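Local coordinates for protein arginine kinase (Anthopleura japonica, PDB 4RF7) that catalyses the reversible transfer of the ATP gamma-phosphate to L-arginine, giving phosphoarginine and ADP, as a member of the ATP:guanido phosphotransferase family, at residues A487-G492 / E583-R588. Residues are numbered along the deposited sequence; the frame is centred on the assembly and turned at random.
With ARG (arginine), chain I.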
loop_
_atom_site.group_PDB
_atom_site.type_symbol
_atom_site.label_atom_id
_atom_site.label_comp_id
_atom_site.label_asym_id
_atom_site.label_seq_id
_atom_site.Cartn_x
_atom_site.Cartn_y
_atom_site.Cartn_z
ATOM N N ALA A 487 12.782 -18.416 -11.367
ATOM C CA ALA A 487 11.971 -17.913 -10.267
ATOM C C ALA A 487 12.547 -18.471 -8.968
ATOM O O ALA A 487 12.926 -19.643 -8.899
ATOM C CB ALA A 487 10.521 -18.326 -10.433
ATOM N N ARG A 488 12.635 -17.624 -7.948
ATOM C CA ARG A 488 13.168 -18.035 -6.655
ATOM C C ARG A 488 12.397 -17.356 -5.537
ATOM O O ARG A 488 11.841 -16.267 -5.722
ATOM C CB ARG A 488 14.652 -17.670 -6.542
ATOM C CG ARG A 488 15.598 -18.450 -7.448
ATOM C CD ARG A 488 15.686 -19.913 -7.045
ATOM N NE ARG A 488 16.719 -20.627 -7.792
ATOM C CZ ARG A 488 16.500 -21.288 -8.923
ATOM N NH1 ARG A 488 15.279 -21.339 -9.440
ATOM N NH2 ARG A 488 17.501 -21.908 -9.533
ATOM N N ASN A 489 12.369 -17.994 -4.374
ATOM C CA ASN A 489 11.777 -17.372 -3.203
ATOM C C ASN A 489 12.747 -17.407 -2.027
ATOM O O ASN A 489 13.460 -18.393 -1.839
ATOM C CB ASN A 489 10.442 -18.030 -2.864
ATOM C CG ASN A 489 9.362 -17.690 -3.873
ATOM O OD1 ASN A 489 8.735 -16.631 -3.793
ATOM N ND2 ASN A 489 9.148 -18.582 -4.838
ATOM N N VAL A 490 12.789 -16.322 -1.255
ATOM C CA VAL A 490 13.776 -16.184 -0.183
ATOM C C VAL A 490 13.469 -17.095 1.004
ATOM O O VAL A 490 12.335 -17.149 1.483
ATOM C CB VAL A 490 13.899 -14.727 0.282
ATOM C CG1 VAL A 490 14.959 -14.596 1.373
ATOM C CG2 VAL A 490 14.242 -13.829 -0.894
ATOM N N LYS A 491 14.488 -17.813 1.473
ATOM C CA LYS A 491 14.322 -18.733 2.597
ATOM C C LYS A 491 13.976 -17.982 3.886
ATOM O O LYS A 491 14.451 -16.867 4.109
ATOM C CB LYS A 491 15.596 -19.560 2.800
ATOM C CG LYS A 491 15.421 -20.711 3.782
ATOM C CD LYS A 491 16.703 -21.505 3.988
ATOM C CE LYS A 491 16.449 -22.628 4.977
ATOM N NZ LYS A 491 17.698 -23.275 5.449
ATOM N N GLY A 492 13.133 -18.587 4.720
ATOM C CA GLY A 492 12.782 -18.001 6.001
ATOM C C GLY A 492 11.428 -17.311 6.003
ATOM O O GLY A 492 10.966 -16.842 7.046
ATOM N N GLU A 583 6.945 -9.618 -7.438
ATOM C CA GLU A 583 5.869 -9.706 -8.412
ATOM C C GLU A 583 5.073 -10.990 -8.137
ATOM O O GLU A 583 4.377 -11.090 -7.123
ATOM C CB GLU A 583 6.438 -9.693 -9.837
ATOM C CG GLU A 583 5.399 -9.540 -10.944
ATOM C CD GLU A 583 5.422 -10.700 -11.925
ATOM O OE1 GLU A 583 6.379 -11.502 -11.877
ATOM O OE2 GLU A 583 4.482 -10.808 -12.739
ATOM N N GLU A 584 5.195 -11.975 -9.022
ATOM C CA GLU A 584 4.511 -13.259 -8.865
ATOM C C GLU A 584 5.242 -14.135 -7.850
ATOM O O GLU A 584 4.622 -14.771 -6.994
ATOM C CB GLU A 584 4.416 -13.970 -10.218
ATOM C CG GLU A 584 3.902 -15.402 -10.151
ATOM C CD GLU A 584 3.496 -15.933 -11.514
ATOM O OE1 GLU A 584 3.496 -15.141 -12.481
ATOM O OE2 GLU A 584 3.175 -17.135 -11.619
ATOM N N ASP A 585 6.565 -14.176 -7.963
ATOM C CA ASP A 585 7.408 -14.759 -6.930
ATOM C C ASP A 585 8.219 -13.633 -6.301
ATOM O O ASP A 585 8.242 -12.516 -6.825
ATOM C CB ASP A 585 8.345 -15.816 -7.522
ATOM C CG ASP A 585 7.619 -17.083 -7.926
ATOM O OD1 ASP A 585 7.388 -17.936 -7.045
ATOM O OD2 ASP A 585 7.292 -17.232 -9.122
ATOM N N GLN A 586 8.880 -13.919 -5.183
ATOM C CA GLN A 586 9.673 -12.903 -4.503
ATOM C C GLN A 586 10.863 -12.474 -5.347
ATOM O O GLN A 586 11.299 -11.326 -5.288
ATOM C CB GLN A 586 10.123 -13.408 -3.135
ATOM C CG GLN A 586 8.964 -13.599 -2.166
ATOM C CD GLN A 586 9.215 -14.701 -1.164
ATOM O OE1 GLN A 586 10.361 -15.063 -0.898
ATOM N NE2 GLN A 586 8.139 -15.248 -0.601
ATOM N N LEU A 587 11.380 -13.406 -6.138
ATOM C CA LEU A 587 12.485 -13.108 -7.040
ATOM C C LEU A 587 12.230 -13.698 -8.417
ATOM O O LEU A 587 12.041 -14.913 -8.551
ATOM C CB LEU A 587 13.795 -13.671 -6.483
ATOM C CG LEU A 587 14.446 -12.931 -5.319
ATOM C CD1 LEU A 587 15.499 -13.800 -4.657
ATOM C CD2 LEU A 587 15.069 -11.646 -5.823
ATOM N N ARG A 588 12.202 -12.846 -9.435
ATOM C CA ARG A 588 12.315 -13.342 -10.799
ATOM C C ARG A 588 13.609 -12.819 -11.406
ATOM O O ARG A 588 13.771 -11.615 -11.632
ATOM C CB ARG A 588 11.120 -12.970 -11.674
ATOM C CG ARG A 588 11.100 -13.809 -12.946
ATOM C CD ARG A 588 10.267 -13.205 -14.052
ATOM N NE ARG A 588 8.908 -13.731 -14.057
ATOM C CZ ARG A 588 8.016 -13.477 -15.009
ATOM N NH1 ARG A 588 6.800 -13.996 -14.934
ATOM N NH2 ARG A 588 8.343 -12.706 -16.036
HETATM N N ARG I . 21.255 -24.467 0.984
HETATM C CA ARG I . 20.805 -23.476 1.952
HETATM C C ARG I . 19.618 -23.977 2.769
HETATM O O ARG I . 19.355 -23.496 3.870
HETATM C CB ARG I . 20.423 -22.173 1.257
HETATM C CG ARG I . 19.056 -22.218 0.615
HETATM C CD ARG I . 19.138 -22.353 -0.889
HETATM N NE ARG I . 19.651 -23.647 -1.320
HETATM C CZ ARG I . 20.051 -23.910 -2.559
HETATM N NH1 ARG I . 20.505 -25.115 -2.871
HETATM N NH2 ARG I . 20.000 -22.966 -3.484
HETATM O OXT ARG I . 18.886 -24.870 2.348
HETATM O O HOH W 1 6.129 -17.407 -4.204
#
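The carboxamide of Asn-489 lies between Asp-585 and Gln-586, its plane turned 59° from the carboxylate of the first and nearly perpendicular to the amide of the second. At its edge, ND2 donates an almost straight bond of 2.9 Å to Asp-585 OD1, with the oxygen close to the amide plane; that oxygen is met on its anti side, with the donor raised out of the carboxylate plane. At the oxygen end, the backbone N of Gln-586 donates a nearly straight bond to Asn-489 OD1 (3.1 Å), coming from above the carbonyl plane and not on a lone pair. CG of Asn-489 sits anti to its carbonyl carbon (chi1 -71°), which swings the amide across to the 583-588 backbone. Gln-586 returns the grip: its OE1 accepts from Val-490 N at 2.8 Å, so each side chain holds a backbone N-H of the other segment. Asn-489 ND2 also bonds Leu-627 O, and Asp-585 OD1 also bonds Ser-628 OG, so these buried polar groups tie a third loop to the pair.

These side-chain bonds continue the pairing beyond Arg-488 and Leu-587, an antiparallel hydrogen-bonded pair. The end of the Arg-488 side chain turns away; NH1 bonds Ala-487 O and Thr-636 O, NH2 pairs with Glu-696, and Tyr-626 makes a cation-pi contact with the guanidinium.

Val-490 CG2 meets Leu-587 CD1 at 4.0 Å, and both side chains rest on Val-511 of helix 501-516. The contact thus lies at the Arg-488/Leu-587 end of adjacent central strands 479-488 and 587-594 in the second catalytic domain's eight-stranded antiparallel sheet, flanked by strands 638-645 and 577-581 respectively.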